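Local coordinates for ankyrin-repeat protein (Cryptosporidium parvum, PDB 2W4S) that probably binds RNA through a helical domain of the family found in PHAX, the adapter for snRNA and snoRNA transport, at residues Met6-Leu18 and Ile30-Tyr42. Sequence-based numbering, arbitrary orientation.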
ATOM      1  N   MET C   6       8.841  -3.574  10.456  1.00 49.26           N
ATOM      2  CA  MET C   6       8.249  -3.811   9.146  1.00 48.11           C
ATOM      3  C   MET C   6       6.753  -4.052   9.298  1.00 47.08           C
ATOM      4  O   MET C   6       5.981  -3.859   8.357  1.00 47.04           O
ATOM      5  CB  MET C   6       8.907  -5.025   8.472  1.00 48.62           C
ATOM      6  CG  MET C   6       8.312  -5.451   7.104  1.00 49.42           C
ATOM      7  SD  MET C   6       7.983  -4.074   5.972  1.00 52.00           S
ATOM      8  CE  MET C   6       8.614  -4.707   4.419  1.00 51.05           C
ATOM      9  N   GLU C   7       6.340  -4.474  10.485  1.00 45.54           N
ATOM     10  CA  GLU C   7       4.934  -4.721  10.710  1.00 44.51           C
ATOM     11  C   GLU C   7       4.196  -3.452  11.092  1.00 42.98           C
ATOM     12  O   GLU C   7       3.037  -3.308  10.728  1.00 43.35           O
ATOM     13  CB  GLU C   7       4.709  -5.852  11.711  1.00 44.58           C
ATOM     14  CG  GLU C   7       5.120  -7.226  11.167  1.00 45.47           C
ATOM     15  CD  GLU C   7       4.926  -8.331  12.181  1.00 46.19           C
ATOM     16  OE1 GLU C   7       5.160  -8.058  13.383  1.00 48.76           O
ATOM     17  OE2 GLU C   7       4.543  -9.469  11.784  1.00 47.96           O
ATOM     18  N   SER C   8       4.859  -2.540  11.805  1.00 40.96           N
ATOM     19  CA  SER C   8       4.304  -1.206  12.053  1.00 39.41           C
ATOM     20  C   SER C   8       4.008  -0.514  10.724  1.00 37.86           C
ATOM     21  O   SER C   8       2.974   0.141  10.556  1.00 38.04           O
ATOM     22  CB  SER C   8       5.291  -0.323  12.831  1.00 39.45           C
ATOM     23  OG  SER C   8       5.684  -0.934  14.035  1.00 40.28           O
ATOM     24  N   ILE C   9       4.931  -0.676   9.790  1.00 35.49           N
ATOM     25  CA  ILE C   9       4.865  -0.022   8.503  1.00 33.30           C
ATOM     26  C   ILE C   9       3.781  -0.632   7.637  1.00 32.23           C
ATOM     27  O   ILE C   9       2.983   0.088   7.032  1.00 32.35           O
ATOM     28  CB  ILE C   9       6.250  -0.038   7.841  1.00 33.25           C
ATOM     29  CG1 ILE C   9       7.197   0.830   8.679  1.00 31.96           C
ATOM     30  CG2 ILE C   9       6.181   0.482   6.429  1.00 32.48           C
ATOM     31  CD1 ILE C   9       8.601   0.368   8.689  1.00 30.40           C
ATOM     32  N   VAL C  10       3.725  -1.958   7.600  1.00 30.78           N
ATOM     33  CA  VAL C  10       2.664  -2.631   6.866  1.00 29.31           C
ATOM     34  C   VAL C  10       1.311  -2.220   7.467  1.00 28.72           C
ATOM     35  O   VAL C  10       0.394  -1.834   6.737  1.00 28.29           O
ATOM     36  CB  VAL C  10       2.896  -4.155   6.834  1.00 29.26           C
ATOM     37  CG1 VAL C  10       1.756  -4.884   6.148  1.00 27.35           C
ATOM     38  CG2 VAL C  10       4.201  -4.446   6.104  1.00 29.24           C
ATOM     39  N   LEU C  11       1.240  -2.240   8.796  1.00 27.89           N
ATOM     40  CA  LEU C  11       0.077  -1.805   9.548  1.00 28.07           C
ATOM     41  C   LEU C  11      -0.471  -0.480   9.098  1.00 28.09           C
ATOM     42  O   LEU C  11      -1.650  -0.410   8.714  1.00 28.63           O
ATOM     43  CB  LEU C  11       0.393  -1.730  11.049  1.00 28.26           C
ATOM     44  CG  LEU C  11      -0.701  -1.256  12.015  1.00 28.70           C
ATOM     45  CD1 LEU C  11      -1.958  -2.066  11.845  1.00 29.24           C
ATOM     46  CD2 LEU C  11      -0.202  -1.365  13.438  1.00 29.25           C
ATOM     47  N   ASN C  12       0.377   0.555   9.161  1.00 27.51           N
ATOM     48  CA  ASN C  12       0.018   1.913   8.756  1.00 27.49           C
ATOM     49  C   ASN C  12      -0.280   2.043   7.280  1.00 27.99           C
ATOM     50  O   ASN C  12      -1.234   2.714   6.913  1.00 29.15           O
ATOM     51  CB  ASN C  12       1.102   2.936   9.144  1.00 26.58           C
ATOM     52  CG  ASN C  12       1.264   3.069  10.636  1.00 25.32           C
ATOM     53  OD1 ASN C  12       0.447   2.570  11.405  1.00 26.38           O
ATOM     54  ND2 ASN C  12       2.326   3.724  11.058  1.00 22.54           N
ATOM     55  N   THR C  13       0.536   1.433   6.427  1.00 28.08           N
ATOM     56  CA  THR C  13       0.224   1.431   5.009  1.00 28.53           C
ATOM     57  C   THR C  13      -1.193   0.904   4.757  1.00 28.90           C
ATOM     58  O   THR C  13      -1.976   1.553   4.050  1.00 28.53           O
ATOM     59  CB  THR C  13       1.216   0.588   4.238  1.00 28.79           C
ATOM     60  OG1 THR C  13       2.504   1.202   4.326  1.00 30.33           O
ATOM     61  CG2 THR C  13       0.803   0.443   2.760  1.00 27.67           C
ATOM     62  N   ILE C  14      -1.517  -0.268   5.311  1.00 28.73           N
ATOM     63  CA  ILE C  14      -2.827  -0.864   5.079  1.00 29.87           C
ATOM     64  C   ILE C  14      -3.903   0.036   5.708  1.00 30.76           C
ATOM     65  O   ILE C  14      -4.941   0.316   5.090  1.00 30.11           O
ATOM     66  CB  ILE C  14      -2.905  -2.315   5.652  1.00 30.54           C
ATOM     67  CG1 ILE C  14      -1.805  -3.199   5.011  1.00 30.87           C
ATOM     68  CG2 ILE C  14      -4.280  -2.905   5.473  1.00 27.94           C
ATOM     69  CD1 ILE C  14      -1.828  -4.634   5.433  1.00 29.85           C
ATOM     70  N   VAL C  15      -3.637   0.504   6.932  1.00 31.30           N
ATOM     71  CA  VAL C  15      -4.591   1.360   7.637  1.00 31.71           C
ATOM     72  C   VAL C  15      -4.924   2.615   6.825  1.00 31.85           C
ATOM     73  O   VAL C  15      -6.105   2.931   6.639  1.00 32.62           O
ATOM     74  CB  VAL C  15      -4.115   1.717   9.079  1.00 32.29           C
ATOM     75  CG1 VAL C  15      -4.899   2.883   9.648  1.00 30.88           C
ATOM     76  CG2 VAL C  15      -4.245   0.501  10.003  1.00 32.54           C
ATOM     77  N   THR C  16      -3.894   3.313   6.329  1.00 31.19           N
ATOM     78  CA  THR C  16      -4.082   4.486   5.487  1.00 30.08           C
ATOM     79  C   THR C  16      -4.736   4.127   4.151  1.00 30.67           C
ATOM     80  O   THR C  16      -5.607   4.831   3.671  1.00 30.72           O
ATOM     81  CB  THR C  16      -2.743   5.195   5.224  1.00 30.62           C
ATOM     82  OG1 THR C  16      -2.210   5.701   6.454  1.00 28.75           O
ATOM     83  CG2 THR C  16      -2.910   6.355   4.216  1.00 28.09           C
ATOM     84  N   GLY C  17      -4.311   3.030   3.554  1.00 31.00           N
ATOM     85  CA  GLY C  17      -4.851   2.610   2.283  1.00 32.44           C
ATOM     86  C   GLY C  17      -6.320   2.241   2.304  1.00 33.14           C
ATOM     87  O   GLY C  17      -7.020   2.488   1.328  1.00 33.61           O
ATOM     88  N   LEU C  18      -6.795   1.652   3.401  1.00 33.86           N
ATOM     89  CA  LEU C  18      -8.216   1.322   3.545  1.00 34.41           C
ATOM     90  C   LEU C  18      -9.087   2.401   4.221  1.00 35.97           C
ATOM     91  O   LEU C  18     -10.313   2.261   4.257  1.00 35.46           O
ATOM     92  CB  LEU C  18      -8.378   0.020   4.316  1.00 33.62           C
ATOM     93  CG  LEU C  18      -7.594  -1.195   3.827  1.00 32.63           C
ATOM     94  CD1 LEU C  18      -7.728  -2.251   4.900  1.00 30.70           C
ATOM     95  CD2 LEU C  18      -8.069  -1.686   2.425  1.00 28.77           C
ATOM     96  N   ILE C  30      -2.612  -8.801  10.782  1.00 36.63           N
ATOM     97  CA  ILE C  30      -1.147  -8.944  10.708  1.00 36.60           C
ATOM     98  C   ILE C  30      -0.621  -9.973  11.714  1.00 37.05           C
ATOM     99  O   ILE C  30       0.195 -10.830  11.352  1.00 36.83           O
ATOM    100  CB  ILE C  30      -0.437  -7.590  10.874  1.00 36.66           C
ATOM    101  CG1 ILE C  30      -0.631  -6.749   9.604  1.00 36.08           C
ATOM    102  CG2 ILE C  30       1.044  -7.771  11.182  1.00 36.04           C
ATOM    103  CD1 ILE C  30      -0.362  -5.276   9.789  1.00 35.91           C
ATOM    104  N   LYS C  31      -1.110  -9.897  12.957  1.00 37.13           N
ATOM    105  CA  LYS C  31      -0.739 -10.851  14.002  1.00 37.70           C
ATOM    106  C   LYS C  31      -1.097 -12.279  13.599  1.00 37.09           C
ATOM    107  O   LYS C  31      -0.352 -13.220  13.897  1.00 37.59           O
ATOM    108  CB  LYS C  31      -1.402 -10.502  15.343  1.00 37.77           C
ATOM    109  CG  LYS C  31      -0.613  -9.503  16.190  1.00 39.68           C
ATOM    110  CD  LYS C  31      -1.398  -9.018  17.430  1.00 39.68           C
ATOM    111  CE  LYS C  31      -1.009  -7.553  17.780  1.00 42.23           C
ATOM    112  NZ  LYS C  31      -2.079  -6.829  18.555  1.00 43.12           N
ATOM    113  N   THR C  32      -2.221 -12.436  12.907  1.00 36.15           N
ATOM    114  CA  THR C  32      -2.687 -13.750  12.463  1.00 35.15           C
ATOM    115  C   THR C  32      -2.059 -14.300  11.160  1.00 35.22           C
ATOM    116  O   THR C  32      -1.558 -15.439  11.147  1.00 34.31           O
ATOM    117  CB  THR C  32      -4.202 -13.760  12.334  1.00 35.00           C
ATOM    118  OG1 THR C  32      -4.774 -13.312  13.569  1.00 35.54           O
ATOM    119  CG2 THR C  32      -4.699 -15.167  12.012  1.00 34.39           C
ATOM    120  N   ILE C  33      -2.109 -13.538  10.057  1.00 34.93           N
ATOM    121  CA  ILE C  33      -1.541 -14.060   8.790  1.00 34.52           C
ATOM    122  C   ILE C  33      -0.126 -13.566   8.426  1.00 34.36           C
ATOM    123  O   ILE C  33       0.430 -14.036   7.436  1.00 34.37           O
ATOM    124  CB  ILE C  33      -2.507 -13.900   7.589  1.00 34.83           C
ATOM    125  CG1 ILE C  33      -2.711 -12.412   7.225  1.00 35.18           C
ATOM    126  CG2 ILE C  33      -3.849 -14.594   7.886  1.00 35.33           C
ATOM    127  CD1 ILE C  33      -3.853 -12.160   6.247  1.00 34.17           C
ATOM    128  N   GLY C  34       0.455 -12.656   9.220  1.00 33.89           N
ATOM    129  CA  GLY C  34       1.773 -12.068   8.895  1.00 35.17           C
ATOM    130  C   GLY C  34       1.703 -10.847   7.961  1.00 36.29           C
ATOM    131  O   GLY C  34       0.721 -10.671   7.224  1.00 36.32           O
ATOM    132  N   SER C  35       2.729  -9.995   7.981  1.00 36.78           N
ATOM    133  CA  SER C  35       2.692  -8.764   7.180  1.00 37.79           C
ATOM    134  C   SER C  35       2.740  -9.048   5.684  1.00 38.09           C
ATOM    135  O   SER C  35       2.160  -8.314   4.885  1.00 37.84           O
ATOM    136  CB  SER C  35       3.782  -7.765   7.592  1.00 37.75           C
ATOM    137  OG  SER C  35       5.063  -8.301   7.400  1.00 37.98           O
ATOM    138  N   GLN C  36       3.406 -10.141   5.335  1.00 38.58           N
ATOM    139  CA  GLN C  36       3.455 -10.626   3.974  1.00 39.26           C
ATOM    140  C   GLN C  36       2.065 -10.922   3.395  1.00 39.62           C
ATOM    141  O   GLN C  36       1.711 -10.354   2.374  1.00 40.50           O
ATOM    142  CB  GLN C  36       4.373 -11.840   3.894  1.00 39.92           C
ATOM    143  CG  GLN C  36       4.974 -12.102   2.533  1.00 41.51           C
ATOM    144  CD  GLN C  36       6.244 -12.931   2.625  1.00 43.77           C
ATOM    145  OE1 GLN C  36       7.296 -12.440   3.047  1.00 44.22           O
ATOM    146  NE2 GLN C  36       6.153 -14.195   2.229  1.00 45.13           N
ATOM    147  N   ARG C  37       1.260 -11.776   4.023  1.00 39.89           N
ATOM    148  CA  ARG C  37      -0.064 -12.120   3.450  1.00 39.98           C
ATOM    149  C   ARG C  37      -1.060 -10.953   3.552  1.00 38.91           C
ATOM    150  O   ARG C  37      -1.907 -10.774   2.673  1.00 38.55           O
ATOM    151  CB  ARG C  37      -0.634 -13.433   4.051  1.00 39.92           C
ATOM    152  CG  ARG C  37       0.211 -14.699   3.727  1.00 40.85           C
ATOM    153  CD  ARG C  37      -0.196 -15.907   4.577  1.00 42.71           C
ATOM    154  NE  ARG C  37      -1.069 -16.864   3.876  1.00 48.06           N
ATOM    155  CZ  ARG C  37      -0.692 -18.096   3.505  1.00 50.21           C
ATOM    156  NH1 ARG C  37       0.542 -18.538   3.773  1.00 50.92           N
ATOM    157  NH2 ARG C  37      -1.546 -18.898   2.869  1.00 50.60           N
ATOM    158  N   SER C  38      -0.939 -10.166   4.623  1.00 38.36           N
ATOM    159  CA  SER C  38      -1.676  -8.914   4.797  1.00 37.99           C
ATOM    160  C   SER C  38      -1.514  -7.934   3.610  1.00 38.66           C
ATOM    161  O   SER C  38      -2.505  -7.405   3.094  1.00 38.38           O
ATOM    162  CB  SER C  38      -1.223  -8.238   6.073  1.00 37.53           C
ATOM    163  OG  SER C  38      -1.687  -8.958   7.186  1.00 37.16           O
ATOM    164  N   LEU C  39      -0.273  -7.719   3.170  1.00 38.74           N
ATOM    165  CA  LEU C  39      -0.018  -6.828   2.043  1.00 39.30           C
ATOM    166  C   LEU C  39      -0.634  -7.341   0.753  1.00 39.02           C
ATOM    167  O   LEU C  39      -1.223  -6.558  -0.001  1.00 39.19           O
ATOM    168  CB  LEU C  39       1.480  -6.548   1.852  1.00 39.70           C
ATOM    169  CG  LEU C  39       2.087  -5.235   2.362  1.00 40.68           C
ATOM    170  CD1 LEU C  39       3.542  -5.126   1.911  1.00 41.74           C
ATOM    171  CD2 LEU C  39       1.309  -4.006   1.890  1.00 39.98           C
ATOM    172  N   GLN C  40      -0.514  -8.644   0.517  1.00 38.82           N
ATOM    173  CA  GLN C  40      -1.171  -9.319  -0.627  1.00 39.26           C
ATOM    174  C   GLN C  40      -2.676  -9.123  -0.630  1.00 37.91           C
ATOM    175  O   GLN C  40      -3.272  -8.973  -1.697  1.00 38.38           O
ATOM    176  CB  GLN C  40      -0.877 -10.820  -0.665  1.00 38.69           C
ATOM    177  CG  GLN C  40       0.481 -11.194  -1.237  1.00 40.81           C
ATOM    178  CD  GLN C  40       0.754 -12.715  -1.222  1.00 42.45           C
ATOM    179  OE1 GLN C  40       1.890 -13.165  -0.981  1.00 45.96           O
ATOM    180  NE2 GLN C  40      -0.293 -13.507  -1.479  1.00 46.88           N
ATOM    181  N   LEU C  41      -3.284  -9.132   0.555  1.00 36.70           N
ATOM    182  CA  LEU C  41      -4.726  -8.872   0.688  1.00 35.43           C
ATOM    183  C   LEU C  41      -5.076  -7.398   0.329  1.00 34.80           C
ATOM    184  O   LEU C  41      -6.097  -7.119  -0.314  1.00 34.17           O
ATOM    185  CB  LEU C  41      -5.153  -9.202   2.117  1.00 35.12           C
ATOM    186  CG  LEU C  41      -6.531  -9.713   2.507  1.00 35.96           C
ATOM    187  CD1 LEU C  41      -6.968 -10.940   1.680  1.00 37.22           C
ATOM    188  CD2 LEU C  41      -6.454 -10.069   3.964  1.00 34.81           C
ATOM    189  N   TYR C  42      -4.220  -6.472   0.769  1.00 33.43           N
ATOM    190  CA  TYR C  42      -4.402  -5.036   0.534  1.00 32.33           C
ATOM    191  C   TYR C  42      -4.293  -4.776  -0.959  1.00 32.21           C
ATOM    192  O   TYR C  42      -5.152  -4.126  -1.561  1.00 30.84           O
ATOM    193  CB  TYR C  42      -3.371  -4.235   1.338  1.00 30.93           C
ATOM    194  CG  TYR C  42      -3.284  -2.782   0.959  1.00 29.78           C
ATOM    195  CD1 TYR C  42      -4.414  -1.991   0.952  1.00 28.48           C
ATOM    196  CD2 TYR C  42      -2.068  -2.199   0.616  1.00 28.95           C
ATOM    197  CE1 TYR C  42      -4.355  -0.676   0.595  1.00 28.82           C
ATOM    198  CE2 TYR C  42      -1.988  -0.842   0.254  1.00 28.58           C
ATOM    199  CZ  TYR C  42      -3.140  -0.096   0.250  1.00 28.49           C
ATOM    200  OH  TYR C  42      -3.127   1.224  -0.074  1.00 27.44           O
TER
HETATM  201  O   HOH W   1      -5.323   2.206  -1.105  1.00 29.02           O
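Helix 6-18 and the 30-42 part of helix 24-50 run at 61° to each other, their axes 9.8 Å apart at closest approach; the backbones come nearest at E7 and S35 and, two turns on, at I14 and Y42. Between these points V10 points toward segment 30-42: its CG2 lies 3.7 Å from CB of S35, while CG1, anti to the backbone N (chi1 176°), meets CG of L39 at 3.8 Å. I30 reaches across from the first turn of its segment and sets CD1 against the backbone of L11, 3.5 Å from L11 CA; the two side chains meet nearly perpendicular. E7, extended beyond CG, lies alongside I30 with the two side chains pointing opposite ways, OE2 3.9 Å from I30 CG2. This pairing belongs to the all-helical RNA-binding domain of the PHAX family, in which helix 6-18 packs on the long helix 24-50. The latter is kinked just after G34, whose carbonyl O accepts hydrogen bonds from the backbone N-H and the hydroxyl of S38; the hydroxyl approaches from above the carbonyl plane. I14 CD1 sits 3.7 Å from S38 CB. Further on, Y42 is a knob among T13, I14, G17 and L18, with L18 CD2 at the ring edge. Y42 OH lies 3.2 Å from G17 CA, hydrogen-bonds to the hydroxyl of Y42 of the second subunit, and shares a water with G17 O.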